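PDB 3E1T: halogenase from Chondromyces crocatus, which probably uses its bound flavin-adenine dinucleotide to halogenate a precursor in the biosynthesis of chondrochloren, as a variant of the FAD-dependent halogenases. Local coordinates for residues 63-66 / 67-71; 108-111 / 112-115; 116-119 / 120-123. All coordinates share one frame; numbering follows the deposited sequence.

From the N terminus, contact 1 (63-71) comes first, in the short helix 65-69 that follows helix 52-61. Contacts 2 (108-115) and 3 (116-123) lie end to end on helix 110-123, contact 2 at its start and contact 3 in its later turns. Each is local, closing helical turns instead of a long loop, and the three run in series without nesting or crossing. Met68, Leu64 and Glu67 of contact 1 pack or pair against Phe113, Met116, Leu117, Asn120 and Arg123, packing the short helix against the long one. Contact 2 reaches the FAD, while contact 3 meets helix 17-27 and strand 127-129.

Contact 1: 63-66 / 67-71; sequences GLTD and EMKRA
Leu64 and Met68 join the entry to helix 65-69 to its first full turn. The backbone bond from Met68 N to Leu64 O is 2.9 Å long; Lys69 N to Thr65 O and the longer Arg70 N to Asp66 O follow in i to i+4 steps. Just before them Gly63, with positive phi, ends the preceding helix in a Schellman motif. A water accepts from Glu67 N at 2.8 Å and gives a weak bond to Gly63 O, bridging the junction.

The apolar contact is modest: Met68 CG lies 4.2 Å from Leu64 CB, and bends at chi2 and chi3 (-87° and -83°) carry the methionine sulfur away from Leu64.

Elsewhere methyl and methylene groups lie beside polar atoms. Met68 CG also rests by Leu64 O. Leu64 and Glu67 run side by side, with methyl CD2 of Leu64 3.3 Å from Glu67 OE1. Thr65 and Lys69 are likewise alongside: Thr65 CG2 stands 3.3 Å from Lys69 NZ, and the aliphatic CG of Lys69 lies close to Thr65 O. Arg70 places its CG 3.2 Å from Asp66 O.

Among charged groups, Asp66 OD2 and Lys69 NZ are 5.0 Å apart, opposite in sign but not paired. Glu67 OE1 has its salt bridge with Arg123 of helix 110-123.

Leu64 also packs on Leu117 and Asn120 of that helix, and Met68 touches Phe113 and Met116 on it, Val55 and Cys59 of helix 52-61, and Tyr106 of strand 105-106, so the short helix is packed against two longer helices and a strand.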
ATOM      1  N   GLY A  63      16.530   9.447  -8.690  1.00 49.99           N
ATOM      2  CA  GLY A  63      16.828  10.378  -9.781  1.00 50.41           C
ATOM      3  C   GLY A  63      15.748  10.427 -10.843  1.00 50.47           C
ATOM      4  O   GLY A  63      16.045  10.424 -12.041  1.00 50.47           O
ATOM      5  N   LEU A  64      14.489  10.472 -10.412  1.00 50.42           N
ATOM      6  CA  LEU A  64      13.370  10.506 -11.352  1.00 50.65           C
ATOM      7  C   LEU A  64      12.545  11.792 -11.301  1.00 50.82           C
ATOM      8  O   LEU A  64      11.546  11.912 -12.015  1.00 50.58           O
ATOM      9  CB  LEU A  64      12.454   9.288 -11.160  1.00 50.74           C
ATOM     10  CG  LEU A  64      12.932   7.942 -11.702  1.00 50.70           C
ATOM     11  CD1 LEU A  64      11.914   6.868 -11.388  1.00 50.34           C
ATOM     12  CD2 LEU A  64      13.194   8.001 -13.205  1.00 50.47           C
ATOM     13  N   THR A  65      12.963  12.744 -10.467  1.00 51.21           N
ATOM     14  CA  THR A  65      12.241  14.011 -10.303  1.00 51.96           C
ATOM     15  C   THR A  65      11.799  14.602 -11.647  1.00 52.61           C
ATOM     16  O   THR A  65      10.604  14.808 -11.881  1.00 52.80           O
ATOM     17  CB  THR A  65      13.085  15.053  -9.538  1.00 51.83           C
ATOM     18  OG1 THR A  65      13.590  14.476  -8.327  1.00 51.70           O
ATOM     19  CG2 THR A  65      12.259  16.276  -9.203  1.00 52.09           C
ATOM     20  N   ASP A  66      12.763  14.845 -12.534  1.00 53.33           N
ATOM     21  CA  ASP A  66      12.491  15.522 -13.799  1.00 54.21           C
ATOM     22  C   ASP A  66      11.542  14.709 -14.673  1.00 54.19           C
ATOM     23  O   ASP A  66      10.594  15.259 -15.236  1.00 54.37           O
ATOM     24  CB  ASP A  66      13.793  15.839 -14.554  1.00 54.74           C
ATOM     25  CG  ASP A  66      14.831  16.550 -13.684  1.00 56.25           C
ATOM     26  OD1 ASP A  66      15.978  16.719 -14.161  1.00 58.46           O
ATOM     27  OD2 ASP A  66      14.520  16.933 -12.530  1.00 57.86           O
ATOM     28  N   GLU A  67      11.781  13.401 -14.760  1.00 54.32           N
ATOM     29  CA  GLU A  67      10.944  12.512 -15.569  1.00 54.70           C
ATOM     30  C   GLU A  67       9.502  12.404 -15.050  1.00 54.69           C
ATOM     31  O   GLU A  67       8.566  12.234 -15.833  1.00 54.80           O
ATOM     32  CB  GLU A  67      11.587  11.131 -15.693  1.00 54.59           C
ATOM     33  CG  GLU A  67      11.206  10.394 -16.976  1.00 54.99           C
ATOM     34  CD  GLU A  67      11.805   8.994 -17.075  1.00 55.48           C
ATOM     35  OE1 GLU A  67      12.842   8.722 -16.420  1.00 55.67           O
ATOM     36  OE2 GLU A  67      11.238   8.163 -17.824  1.00 56.50           O
ATOM     37  N   MET A  68       9.332  12.513 -13.733  1.00 54.84           N
ATOM     38  CA  MET A  68       8.004  12.549 -13.111  1.00 55.23           C
ATOM     39  C   MET A  68       7.222  13.789 -13.553  1.00 55.26           C
ATOM     40  O   MET A  68       6.039  13.694 -13.898  1.00 55.21           O
ATOM     41  CB  MET A  68       8.127  12.546 -11.584  1.00 55.19           C
ATOM     42  CG  MET A  68       8.783  11.314 -10.989  1.00 56.34           C
ATOM     43  SD  MET A  68       7.623   9.971 -10.685  1.00 58.01           S
ATOM     44  CE  MET A  68       6.968  10.488  -9.094  1.00 57.10           C
ATOM     45  N   LYS A  69       7.898  14.939 -13.541  1.00 55.42           N
ATOM     46  CA  LYS A  69       7.323  16.227 -13.948  1.00 55.62           C
ATOM     47  C   LYS A  69       6.778  16.216 -15.372  1.00 55.52           C
ATOM     48  O   LYS A  69       5.719  16.787 -15.645  1.00 55.74           O
ATOM     49  CB  LYS A  69       8.375  17.331 -13.852  1.00 55.90           C
ATOM     50  CG  LYS A  69       8.857  17.670 -12.452  1.00 56.62           C
ATOM     51  CD  LYS A  69       9.919  18.768 -12.529  1.00 58.05           C
ATOM     52  CE  LYS A  69       9.944  19.627 -11.272  1.00 59.00           C
ATOM     53  NZ  LYS A  69      10.619  18.952 -10.122  1.00 59.45           N
ATOM     54  N   ARG A  70       7.513  15.560 -16.267  1.00 55.27           N
ATOM     55  CA  ARG A  70       7.246  15.597 -17.703  1.00 55.02           C
ATOM     56  C   ARG A  70       6.146  14.622 -18.099  1.00 54.21           C
ATOM     57  O   ARG A  70       5.663  14.634 -19.240  1.00 54.21           O
ATOM     58  CB  ARG A  70       8.533  15.293 -18.486  1.00 55.15           C
ATOM     59  CG  ARG A  70       9.714  16.199 -18.122  1.00 56.02           C
ATOM     60  CD  ARG A  70      10.874  16.060 -19.101  1.00 56.26           C
ATOM     61  NE  ARG A  70      11.786  14.958 -18.789  1.00 59.41           N
ATOM     62  CZ  ARG A  70      11.786  13.773 -19.401  1.00 60.04           C
ATOM     63  NH1 ARG A  70      10.912  13.516 -20.369  1.00 60.86           N
ATOM     64  NH2 ARG A  70      12.666  12.840 -19.046  1.00 59.58           N
ATOM     65  N   ALA A  71       5.744  13.792 -17.139  1.00 53.26           N
ATOM     66  CA  ALA A  71       4.822  12.691 -17.386  1.00 51.99           C
ATOM     67  C   ALA A  71       3.372  13.124 -17.573  1.00 51.15           C
ATOM     68  O   ALA A  71       2.600  12.429 -18.232  1.00 51.09           O
ATOM     69  CB  ALA A  71       4.929  11.667 -16.277  1.00 52.08           C
TER
HETATM   70  O   HOH W   1      14.297  12.639 -13.926  1.00 53.71           O

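Contact 2: 108-111 / 112-115; sequences VERA and RFDD. With FAD (flavin-adenine dinucleotide), chain C.
Arg110 and Asp114, one helical turn apart, form a salt bridge beside the FAD. Arg110 NH1 meets Asp114 OD2 at 2.8 Å, while OD1 lies over one face of the guanidinium; the two planes are 57° apart. A bend at chi2 (67°) brings the guanidinium back to Asp114. The same guanidinium is turned edge-on to FAD: NH1 gives a weak in-plane bond to phosphate oxygen O1A at 3.5 Å, and NH2 stands doubtfully close to O4'. Asp114 OD2 also pairs with Arg43, so two arginines share this buried carboxylate. An asparagine in place of Asp114 would probably leave Arg110 and Arg43 without their shared negative charge and Arg110 less firmly held beside the cofactor.

Glu109, the N-cap, makes a long salt bridge to Arg112, OE1 to NH1 at 3.9 Å; the stronger partner of Arg112 is Ala71, whose O is bonded by NH2.

Val108 CG2 leans obliquely on Phe113, 3.7 Å from its CB, the ring being swung there with CG anti to the backbone N (chi1 -179°).

Backbone bonds to Glu109 O, Arg110 O and Ala111 O open the helix, the shortest being Asp114 N to Arg110 O at 2.7 Å. Around this first turn of helix 110-123, Arg110 and Asp114 touch Pro17 of helix 17-27, while Arg112 touches Phe73 and Asp115 touches Phe41, both in loops.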
ATOM      1  N   VAL A 108      -1.207   8.593 -10.454  1.00 38.77           N
ATOM      2  CA  VAL A 108      -0.490   7.947 -11.548  1.00 38.99           C
ATOM      3  C   VAL A 108      -1.223   6.780 -12.167  1.00 39.62           C
ATOM      4  O   VAL A 108      -1.868   5.990 -11.474  1.00 39.60           O
ATOM      5  CB  VAL A 108       0.931   7.495 -11.122  1.00 38.83           C
ATOM      6  CG1 VAL A 108       1.683   8.640 -10.460  1.00 39.09           C
ATOM      7  CG2 VAL A 108       0.888   6.262 -10.193  1.00 38.56           C
ATOM      8  N   GLU A 109      -1.118   6.682 -13.488  1.00 40.44           N
ATOM      9  CA  GLU A 109      -1.454   5.462 -14.187  1.00 41.29           C
ATOM     10  C   GLU A 109      -0.327   4.498 -13.855  1.00 41.23           C
ATOM     11  O   GLU A 109       0.835   4.746 -14.173  1.00 41.33           O
ATOM     12  CB  GLU A 109      -1.545   5.707 -15.689  1.00 41.56           C
ATOM     13  CG  GLU A 109      -2.888   6.264 -16.124  1.00 44.08           C
ATOM     14  CD  GLU A 109      -2.860   6.843 -17.520  1.00 46.68           C
ATOM     15  OE1 GLU A 109      -2.503   8.037 -17.657  1.00 46.68           O
ATOM     16  OE2 GLU A 109      -3.208   6.100 -18.469  1.00 46.91           O
ATOM     17  N   ARG A 110      -0.669   3.416 -13.169  1.00 41.56           N
ATOM     18  CA  ARG A 110       0.348   2.503 -12.662  1.00 41.97           C
ATOM     19  C   ARG A 110       1.133   1.818 -13.780  1.00 41.77           C
ATOM     20  O   ARG A 110       2.341   1.617 -13.659  1.00 41.82           O
ATOM     21  CB  ARG A 110      -0.285   1.470 -11.749  1.00 41.74           C
ATOM     22  CG  ARG A 110       0.648   0.958 -10.723  1.00 44.03           C
ATOM     23  CD  ARG A 110       1.019   2.032  -9.717  1.00 44.68           C
ATOM     24  NE  ARG A 110       1.415   1.444  -8.442  1.00 47.62           N
ATOM     25  CZ  ARG A 110       1.652   0.152  -8.217  1.00 48.10           C
ATOM     26  NH1 ARG A 110       1.584  -0.754  -9.180  1.00 46.88           N
ATOM     27  NH2 ARG A 110       1.999  -0.232  -7.006  1.00 49.96           N
ATOM     28  N   ALA A 111       0.435   1.475 -14.862  1.00 41.68           N
ATOM     29  CA  ALA A 111       1.070   0.944 -16.069  1.00 42.10           C
ATOM     30  C   ALA A 111       2.279   1.788 -16.465  1.00 42.04           C
ATOM     31  O   ALA A 111       3.393   1.259 -16.579  1.00 42.28           O
ATOM     32  CB  ALA A 111       0.055   0.859 -17.219  1.00 42.04           C
ATOM     33  N   ARG A 112       2.052   3.098 -16.627  1.00 41.74           N
ATOM     34  CA  ARG A 112       3.090   4.054 -17.036  1.00 42.02           C
ATOM     35  C   ARG A 112       4.097   4.310 -15.936  1.00 40.91           C
ATOM     36  O   ARG A 112       5.278   4.521 -16.202  1.00 40.35           O
ATOM     37  CB  ARG A 112       2.491   5.418 -17.388  1.00 42.10           C
ATOM     38  CG  ARG A 112       1.279   5.430 -18.297  1.00 43.61           C
ATOM     39  CD  ARG A 112       0.815   6.880 -18.468  1.00 44.36           C
ATOM     40  NE  ARG A 112       1.933   7.758 -18.817  1.00 49.93           N
ATOM     41  CZ  ARG A 112       2.021   9.052 -18.511  1.00 52.30           C
ATOM     42  NH1 ARG A 112       1.056   9.665 -17.832  1.00 53.78           N
ATOM     43  NH2 ARG A 112       3.089   9.742 -18.892  1.00 53.77           N
ATOM     44  N   PHE A 113       3.612   4.345 -14.699  1.00 40.07           N
ATOM     45  CA  PHE A 113       4.463   4.655 -13.561  1.00 39.22           C
ATOM     46  C   PHE A 113       5.438   3.517 -13.255  1.00 39.28           C
ATOM     47  O   PHE A 113       6.633   3.757 -13.068  1.00 39.46           O
ATOM     48  CB  PHE A 113       3.605   4.991 -12.338  1.00 38.52           C
ATOM     49  CG  PHE A 113       4.398   5.350 -11.124  1.00 37.95           C
ATOM     50  CD1 PHE A 113       5.051   6.571 -11.044  1.00 37.42           C
ATOM     51  CD2 PHE A 113       4.489   4.467 -10.046  1.00 37.86           C
ATOM     52  CE1 PHE A 113       5.792   6.910  -9.917  1.00 35.51           C
ATOM     53  CE2 PHE A 113       5.220   4.797  -8.914  1.00 36.83           C
ATOM     54  CZ  PHE A 113       5.880   6.027  -8.852  1.00 37.20           C
ATOM     55  N   ASP A 114       4.930   2.287 -13.200  1.00 39.30           N
ATOM     56  CA  ASP A 114       5.777   1.116 -12.958  1.00 39.82           C
ATOM     57  C   ASP A 114       6.786   0.963 -14.101  1.00 40.55           C
ATOM     58  O   ASP A 114       7.967   0.763 -13.853  1.00 40.14           O
ATOM     59  CB  ASP A 114       4.944  -0.162 -12.824  1.00 39.51           C
ATOM     60  CG  ASP A 114       4.069  -0.178 -11.567  1.00 39.03           C
ATOM     61  OD1 ASP A 114       4.085   0.803 -10.806  1.00 37.35           O
ATOM     62  OD2 ASP A 114       3.358  -1.182 -11.346  1.00 39.18           O
ATOM     63  N   ASP A 115       6.301   1.068 -15.344  1.00 41.57           N
ATOM     64  CA  ASP A 115       7.157   0.992 -16.547  1.00 42.75           C
ATOM     65  C   ASP A 115       8.272   2.028 -16.465  1.00 43.02           C
ATOM     66  O   ASP A 115       9.449   1.703 -16.609  1.00 43.29           O
ATOM     67  CB  ASP A 115       6.332   1.186 -17.823  1.00 42.88           C
ATOM     68  CG  ASP A 115       7.131   0.899 -19.093  1.00 45.20           C
ATOM     69  OD1 ASP A 115       7.841  -0.135 -19.150  1.00 46.61           O
ATOM     70  OD2 ASP A 115       7.039   1.706 -20.040  1.00 46.44           O
TER
HETATM   71  PA  FAD C 600       2.941  -5.038  -7.119  1.00 27.39           P
HETATM   72  O1A FAD C 600       2.656  -3.626  -7.559  1.00 28.07           O
HETATM   73  O2A FAD C 600       1.748  -5.925  -7.025  1.00 26.90           O
HETATM   74  O5B FAD C 600       3.970  -5.672  -8.191  1.00 26.81           O
HETATM   75  C5B FAD C 600       4.490  -6.983  -8.032  1.00 28.95           C
HETATM   76  C4B FAD C 600       5.017  -7.487  -9.379  1.00 31.44           C
HETATM   77  O4B FAD C 600       5.438  -8.833  -9.285  1.00 31.30           O
HETATM   78  C3B FAD C 600       3.929  -7.446 -10.447  1.00 33.36           C
HETATM   79  O3B FAD C 600       4.419  -6.693 -11.534  1.00 36.68           O
HETATM   80  C2B FAD C 600       3.722  -8.889 -10.859  1.00 33.90           C
HETATM   81  O2B FAD C 600       3.555  -8.978 -12.246  1.00 31.82           O
HETATM   82  C1B FAD C 600       5.016  -9.548 -10.420  1.00 33.58           C
HETATM   83  N9A FAD C 600       4.914 -10.974 -10.062  1.00 35.59           N
HETATM   84  C8A FAD C 600       3.903 -11.635  -9.410  1.00 35.61           C
HETATM   85  N7A FAD C 600       4.267 -12.932  -9.283  1.00 36.82           N
HETATM   86  C5A FAD C 600       5.495 -13.106  -9.829  1.00 36.30           C
HETATM   87  C6A FAD C 600       6.337 -14.218  -9.986  1.00 35.67           C
HETATM   88  N6A FAD C 600       5.931 -15.454  -9.669  1.00 35.08           N
HETATM   89  N1A FAD C 600       7.554 -14.049 -10.602  1.00 34.72           N
HETATM   90  C2A FAD C 600       7.940 -12.827 -11.091  1.00 35.06           C
HETATM   91  N3A FAD C 600       7.098 -11.746 -10.942  1.00 35.80           N
HETATM   92  C4A FAD C 600       5.906 -11.880 -10.319  1.00 35.76           C
HETATM   93  N1  FAD C 600      -1.546   2.100  -3.023  1.00 26.79           N
HETATM   94  C2  FAD C 600      -1.265   3.430  -3.167  1.00 27.58           C
HETATM   95  O2  FAD C 600      -0.115   3.804  -2.953  1.00 27.48           O
HETATM   96  N3  FAD C 600      -2.274   4.305  -3.530  1.00 27.48           N
HETATM   97  C4  FAD C 600      -3.566   3.846  -3.763  1.00 28.11           C
HETATM   98  O4  FAD C 600      -4.462   4.619  -4.107  1.00 28.29           O
HETATM   99  C4X FAD C 600      -3.851   2.496  -3.601  1.00 28.01           C
HETATM  100  N5  FAD C 600      -5.122   2.000  -3.823  1.00 27.79           N
HETATM  101  C5X FAD C 600      -5.375   0.651  -3.665  1.00 27.53           C
HETATM  102  C6  FAD C 600      -6.659   0.139  -3.877  1.00 27.51           C
HETATM  103  C7  FAD C 600      -6.905  -1.232  -3.711  1.00 27.65           C
HETATM  104  C7M FAD C 600      -8.325  -1.725  -3.725  1.00 25.87           C
HETATM  105  C8  FAD C 600      -5.870  -2.094  -3.328  1.00 27.39           C
HETATM  106  C8M FAD C 600      -6.132  -3.532  -2.942  1.00 27.78           C
HETATM  107  C9  FAD C 600      -4.594  -1.579  -3.131  1.00 27.85           C
HETATM  108  C9A FAD C 600      -4.338  -0.212  -3.292  1.00 27.85           C
HETATM  109  N10 FAD C 600      -3.057   0.270  -3.094  1.00 27.92           N
HETATM  110  C10 FAD C 600      -2.814   1.620  -3.237  1.00 27.86           C
HETATM  111  C1' FAD C 600      -1.907  -0.677  -2.802  1.00 28.31           C
HETATM  112  C2' FAD C 600      -0.986  -0.937  -4.000  1.00 29.21           C
HETATM  113  O2' FAD C 600      -1.736  -1.618  -4.984  1.00 28.68           O
HETATM  114  C3' FAD C 600       0.213  -1.809  -3.594  1.00 27.50           C
HETATM  115  O3' FAD C 600       0.628  -1.512  -2.279  1.00 28.41           O
HETATM  116  C4' FAD C 600       1.456  -1.644  -4.468  1.00 28.28           C
HETATM  117  O4' FAD C 600       1.150  -2.009  -5.795  1.00 27.62           O
HETATM  118  C5' FAD C 600       2.569  -2.548  -3.938  1.00 26.01           C
HETATM  119  O5' FAD C 600       3.585  -2.657  -4.897  1.00 27.86           O
HETATM  120  P   FAD C 600       4.520  -3.961  -4.978  1.00 25.76           P
HETATM  121  O1P FAD C 600       5.798  -3.597  -5.704  1.00 26.39           O
HETATM  122  O2P FAD C 600       4.835  -4.470  -3.607  1.00 22.01           O
HETATM  123  O3P FAD C 600       3.637  -5.071  -5.689  1.00 23.76           O

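Contact 3: 116-119 / 120-123; sequences MLLR and NSER
Asn120 opens the second half with its N bonded to Met116 O at 3.2 Å. Its ND2 gives to a water at 2.8 Å that returns a weak bond to Leu117 O, and to Leu62 O as well, so ND2 has two partners.

Ser121 N bonds to Leu117 O, and its CB sits 3.1 Å from Leu118 O; the hydroxyl is paired with that of Ser24.

Glu122 lies alongside Arg119, both pointing the same way. Arg119 NH2 gives to OE2 at 2.9 Å, from above the carboxylate plane, and NE reaches OE1 weakly at 3.4 Å; the two planes are 42° apart. Bends at chi2 and chi3 of Arg119 (58° and -81°) fold the guanidinium back along the helix, with Leu118 CB over one face. Asp115 and Glu130 bind the same group, so it is gripped by three carboxylates.

Arg123 N bonds Arg119 O almost straight. Its guanidinium has Arg119 O over one face and a water at its edge, which links NH2 (2.7 Å) to Met116 O. Its salt bridge is with Glu67.

The i to i+3 salt bridge and i to i+4 backbone ladder are those of a regular alpha-helix, here packed beside helix 17-27, whose glycine-rich approach is consistent with a Rossmann-type FAD-binding fold.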
ATOM      1  N   MET A 116       7.891   3.274 -16.201  1.00 43.27           N
ATOM      2  CA  MET A 116       8.849   4.342 -15.960  1.00 43.92           C
ATOM      3  C   MET A 116       9.896   3.932 -14.917  1.00 42.99           C
ATOM      4  O   MET A 116      11.098   4.106 -15.135  1.00 43.29           O
ATOM      5  CB  MET A 116       8.104   5.617 -15.549  1.00 43.99           C
ATOM      6  CG  MET A 116       8.978   6.751 -15.069  1.00 45.34           C
ATOM      7  SD  MET A 116       8.081   8.306 -14.832  1.00 47.17           S
ATOM      8  CE  MET A 116       9.194   9.035 -13.640  1.00 46.19           C
ATOM      9  N   LEU A 117       9.440   3.370 -13.802  1.00 42.08           N
ATOM     10  CA  LEU A 117      10.325   2.900 -12.736  1.00 41.32           C
ATOM     11  C   LEU A 117      11.236   1.744 -13.142  1.00 40.55           C
ATOM     12  O   LEU A 117      12.387   1.684 -12.700  1.00 40.13           O
ATOM     13  CB  LEU A 117       9.514   2.484 -11.490  1.00 41.35           C
ATOM     14  CG  LEU A 117       8.803   3.532 -10.625  1.00 42.03           C
ATOM     15  CD1 LEU A 117       7.947   2.843  -9.554  1.00 41.52           C
ATOM     16  CD2 LEU A 117       9.768   4.505  -9.975  1.00 41.98           C
ATOM     17  N   LEU A 118      10.715   0.809 -13.937  1.00 40.19           N
ATOM     18  CA  LEU A 118      11.489  -0.386 -14.310  1.00 40.40           C
ATOM     19  C   LEU A 118      12.563  -0.033 -15.338  1.00 40.85           C
ATOM     20  O   LEU A 118      13.677  -0.553 -15.280  1.00 40.78           O
ATOM     21  CB  LEU A 118      10.591  -1.519 -14.831  1.00 40.00           C
ATOM     22  CG  LEU A 118      11.201  -2.940 -14.863  1.00 39.62           C
ATOM     23  CD1 LEU A 118      11.687  -3.428 -13.491  1.00 38.91           C
ATOM     24  CD2 LEU A 118      10.230  -3.935 -15.430  1.00 40.05           C
ATOM     25  N   ARG A 119      12.218   0.863 -16.261  1.00 41.32           N
ATOM     26  CA  ARG A 119      13.183   1.420 -17.215  1.00 42.02           C
ATOM     27  C   ARG A 119      14.353   2.096 -16.489  1.00 42.17           C
ATOM     28  O   ARG A 119      15.507   1.957 -16.907  1.00 42.21           O
ATOM     29  CB  ARG A 119      12.479   2.397 -18.160  1.00 42.04           C
ATOM     30  CG  ARG A 119      11.984   1.796 -19.482  1.00 43.18           C
ATOM     31  CD  ARG A 119      11.013   0.632 -19.315  1.00 44.41           C
ATOM     32  NE  ARG A 119      11.698  -0.635 -19.036  1.00 46.42           N
ATOM     33  CZ  ARG A 119      11.103  -1.824 -18.986  1.00 47.13           C
ATOM     34  NH1 ARG A 119       9.798  -1.936 -19.198  1.00 47.89           N
ATOM     35  NH2 ARG A 119      11.815  -2.911 -18.727  1.00 48.87           N
ATOM     36  N   ASN A 120      14.055   2.798 -15.393  1.00 42.37           N
ATOM     37  CA  ASN A 120      15.074   3.475 -14.586  1.00 42.62           C
ATOM     38  C   ASN A 120      16.001   2.479 -13.908  1.00 43.02           C
ATOM     39  O   ASN A 120      17.179   2.778 -13.687  1.00 42.98           O
ATOM     40  CB  ASN A 120      14.426   4.381 -13.534  1.00 43.04           C
ATOM     41  CG  ASN A 120      15.450   5.203 -12.739  1.00 43.72           C
ATOM     42  OD1 ASN A 120      16.275   5.911 -13.314  1.00 43.83           O
ATOM     43  ND2 ASN A 120      15.378   5.127 -11.407  1.00 43.78           N
ATOM     44  N   SER A 121      15.454   1.310 -13.561  1.00 43.04           N
ATOM     45  CA  SER A 121      16.234   0.204 -12.995  1.00 43.45           C
ATOM     46  C   SER A 121      17.337  -0.222 -13.961  1.00 43.75           C
ATOM     47  O   SER A 121      18.502  -0.331 -13.574  1.00 43.26           O
ATOM     48  CB  SER A 121      15.337  -1.006 -12.688  1.00 43.15           C
ATOM     49  OG  SER A 121      14.597  -0.831 -11.489  1.00 43.71           O
ATOM     50  N   GLU A 122      16.945  -0.469 -15.210  1.00 44.38           N
ATOM     51  CA  GLU A 122      17.871  -0.864 -16.265  1.00 45.70           C
ATOM     52  C   GLU A 122      19.021   0.122 -16.358  1.00 46.32           C
ATOM     53  O   GLU A 122      20.181  -0.258 -16.190  1.00 46.79           O
ATOM     54  CB  GLU A 122      17.142  -0.962 -17.600  1.00 45.63           C
ATOM     55  CG  GLU A 122      16.152  -2.101 -17.637  1.00 45.90           C
ATOM     56  CD  GLU A 122      15.241  -2.058 -18.833  1.00 47.54           C
ATOM     57  OE1 GLU A 122      15.029  -0.958 -19.400  1.00 48.62           O
ATOM     58  OE2 GLU A 122      14.718  -3.133 -19.202  1.00 47.91           O
ATOM     59  N   ARG A 123      18.672   1.388 -16.574  1.00 47.06           N
ATOM     60  CA  ARG A 123      19.621   2.494 -16.650  1.00 48.06           C
ATOM     61  C   ARG A 123      20.493   2.645 -15.404  1.00 48.24           C
ATOM     62  O   ARG A 123      21.576   3.227 -15.474  1.00 48.61           O
ATOM     63  CB  ARG A 123      18.881   3.812 -16.909  1.00 47.97           C
ATOM     64  CG  ARG A 123      18.035   3.824 -18.184  1.00 49.35           C
ATOM     65  CD  ARG A 123      17.623   5.243 -18.552  1.00 51.21           C
ATOM     66  NE  ARG A 123      16.871   5.909 -17.484  1.00 52.24           N
ATOM     67  CZ  ARG A 123      15.547   6.055 -17.462  1.00 51.93           C
ATOM     68  NH1 ARG A 123      14.797   5.588 -18.454  1.00 51.78           N
ATOM     69  NH2 ARG A 123      14.970   6.674 -16.440  1.00 52.29           N
TER
HETATM   70  O   HOH W   2      12.443   5.943 -17.001  1.00 34.23           O
HETATM   71  O   HOH W   3      14.029   2.963 -10.137  1.00 35.72           O